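Local coordinates for protein DNA methyltransferase (PDB 4ONQ) that probably methylates cytosine at carbon 5 in DNA, using S-adenosylmethionine as methyl donor, through the plant DRM-type catalytic domain present here, at residues A[290-295]-A[342-347]. The protein carries 5 engineered substitutions. Residues are numbered along the deposited sequence; the frame is centred on the assembly and turned at random.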
loop_
_atom_site.group_PDB
_atom_site.type_symbol
_atom_site.label_atom_id
_atom_site.label_comp_id
_atom_site.label_asym_id
_atom_site.label_seq_id
_atom_site.Cartn_x
_atom_site.Cartn_y
_atom_site.Cartn_z
ATOM N N GLN A 290 -7.344 17.527 11.016
ATOM C CA GLN A 290 -7.222 18.613 11.959
ATOM C C GLN A 290 -8.515 18.880 12.670
ATOM O O GLN A 290 -8.572 19.654 13.596
ATOM C CB GLN A 290 -6.794 19.870 11.250
ATOM C CG GLN A 290 -6.116 20.866 12.140
ATOM C CD GLN A 290 -4.667 20.521 12.425
ATOM O OE1 GLN A 290 -4.186 20.690 13.549
ATOM N NE2 GLN A 290 -3.957 20.049 11.405
ATOM N N GLN A 291 -9.560 18.218 12.238
ATOM C CA GLN A 291 -10.856 18.351 12.891
ATOM C C GLN A 291 -11.098 17.237 13.911
ATOM O O GLN A 291 -12.160 17.168 14.531
ATOM C CB GLN A 291 -11.997 18.433 11.867
ATOM C CG GLN A 291 -12.494 17.099 11.334
ATOM C CD GLN A 291 -13.599 17.267 10.299
ATOM O OE1 GLN A 291 -13.553 16.679 9.218
ATOM N NE2 GLN A 291 -14.597 18.075 10.629
ATOM N N LEU A 292 -10.102 16.374 14.089
ATOM C CA LEU A 292 -10.149 15.366 15.143
ATOM C C LEU A 292 -9.428 15.841 16.395
ATOM O O LEU A 292 -8.253 15.530 16.594
ATOM C CB LEU A 292 -9.515 14.052 14.683
ATOM C CG LEU A 292 -10.284 13.137 13.733
ATOM C CD1 LEU A 292 -9.487 11.874 13.517
ATOM C CD2 LEU A 292 -11.660 12.810 14.277
ATOM N N ASN A 293 -10.131 16.588 17.240
ATOM C CA ASN A 293 -9.575 17.017 18.520
ATOM C C ASN A 293 -9.795 15.978 19.616
ATOM O O ASN A 293 -10.395 14.930 19.376
ATOM C CB ASN A 293 -10.151 18.371 18.942
ATOM C CG ASN A 293 -11.576 18.573 18.469
ATOM O OD1 ASN A 293 -12.516 18.011 19.030
ATOM N ND2 ASN A 293 -11.743 19.384 17.430
ATOM N N GLY A 294 -9.302 16.273 20.816
ATOM C CA GLY A 294 -9.458 15.376 21.947
ATOM C C GLY A 294 -10.916 15.162 22.302
ATOM O O GLY A 294 -11.314 14.077 22.722
ATOM N N ASP A 295 -11.719 16.204 22.116
ATOM C CA ASP A 295 -13.147 16.138 22.392
ATOM C C ASP A 295 -13.861 15.202 21.414
ATOM O O ASP A 295 -14.648 14.342 21.819
ATOM C CB ASP A 295 -13.751 17.541 22.326
ATOM C CG ASP A 295 -12.996 18.538 23.186
ATOM O OD1 ASP A 295 -11.896 18.970 22.776
ATOM O OD2 ASP A 295 -13.501 18.889 24.273
ATOM N N VAL A 342 0.700 11.542 14.756
ATOM C CA VAL A 342 1.255 11.324 16.088
ATOM C C VAL A 342 0.364 11.913 17.184
ATOM O O VAL A 342 0.066 11.248 18.180
ATOM C CB VAL A 342 2.672 11.917 16.191
ATOM C CG1 VAL A 342 3.224 11.768 17.605
ATOM C CG2 VAL A 342 3.584 11.245 15.182
ATOM N N ARG A 343 -0.058 13.159 16.983
ATOM C CA ARG A 343 -0.943 13.852 17.912
ATOM C C ARG A 343 -2.189 13.019 18.164
ATOM O O ARG A 343 -2.593 12.799 19.311
ATOM C CB ARG A 343 -1.353 15.208 17.333
ATOM C CG ARG A 343 -2.102 16.109 18.300
ATOM C CD ARG A 343 -2.845 17.226 17.570
ATOM N NE ARG A 343 -4.171 16.801 17.127
ATOM C CZ ARG A 343 -4.586 16.821 15.864
ATOM N NH1 ARG A 343 -3.781 17.256 14.904
ATOM N NH2 ARG A 343 -5.811 16.413 15.564
ATOM N N ILE A 344 -2.791 12.543 17.081
ATOM C CA ILE A 344 -4.034 11.787 17.185
ATOM C C ILE A 344 -3.848 10.425 17.853
ATOM O O ILE A 344 -4.640 10.041 18.722
ATOM C CB ILE A 344 -4.714 11.655 15.812
ATOM C CG1 ILE A 344 -5.208 13.029 15.366
ATOM C CG2 ILE A 344 -5.855 10.658 15.860
ATOM C CD1 ILE A 344 -6.113 12.992 14.182
ATOM N N LEU A 345 -2.800 9.705 17.462
ATOM C CA LEU A 345 -2.503 8.419 18.085
ATOM C C LEU A 345 -2.323 8.611 19.588
ATOM O O LEU A 345 -2.869 7.854 20.395
ATOM C CB LEU A 345 -1.256 7.780 17.468
ATOM C CG LEU A 345 -0.683 6.550 18.181
ATOM C CD1 LEU A 345 -1.731 5.463 18.341
ATOM C CD2 LEU A 345 0.523 6.011 17.434
ATOM N N ASP A 346 -1.580 9.648 19.956
ATOM C CA ASP A 346 -1.339 9.930 21.362
ATOM C C ASP A 346 -2.630 10.262 22.112
ATOM O O ASP A 346 -2.850 9.767 23.219
ATOM C CB ASP A 346 -0.309 11.047 21.530
ATOM C CG ASP A 346 0.228 11.123 22.940
ATOM O OD1 ASP A 346 -0.129 12.076 23.665
ATOM O OD2 ASP A 346 0.991 10.213 23.331
ATOM N N LEU A 347 -3.481 11.093 21.517
ATOM C CA LEU A 347 -4.781 11.389 22.115
ATOM C C LEU A 347 -5.580 10.107 22.366
ATOM O O LEU A 347 -6.137 9.919 23.451
ATOM C CB LEU A 347 -5.585 12.348 21.232
ATOM C CG LEU A 347 -5.250 13.838 21.313
ATOM C CD1 LEU A 347 -5.807 14.574 20.106
ATOM C CD2 LEU A 347 -5.801 14.433 22.597
#
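Leu292 faces Ile344 with their CA atoms 7.4 Å apart, and Gly294, in the first turn of helix 294-304, comes closer to Leu347 of helix 337-352, at 6.1 Å between CA atoms. Arg343 reaches over from that helix, its CG anti to the backbone N (chi1 -171°) and its chain bent at chi3, and NH2 donates to Leu292 O at 2.8 Å. The carbonyl oxygen lies in the guanidinium plane, at its edge, whereas NH2 stands above the carbonyl plane; the N-H...O angle of 142° is well short of straight. NH2 also bonds Val289 O, which ties two loop carbonyls to one nitrogen. In this Rossmann-like methyltransferase fold, the loop leads from edge strand 282-286 into helix 294-304, whose N-cap is Asn293, its OD1 accepting from Arg296 N. A methionine replacing Arg343 would probably leave both carbonyls without this donor and the loop less firmly tied to helix 337-352. Ile344 CD1 touches Leu292 CB and CD1, each at 3.6 Å, the two side chains crossing at about a right angle and both touching Leu236 of strand 231-236. Leu347 lays CD2 against Gly294 CA at 3.8 Å, and its side chain also touches Leu297 of helix 294-304.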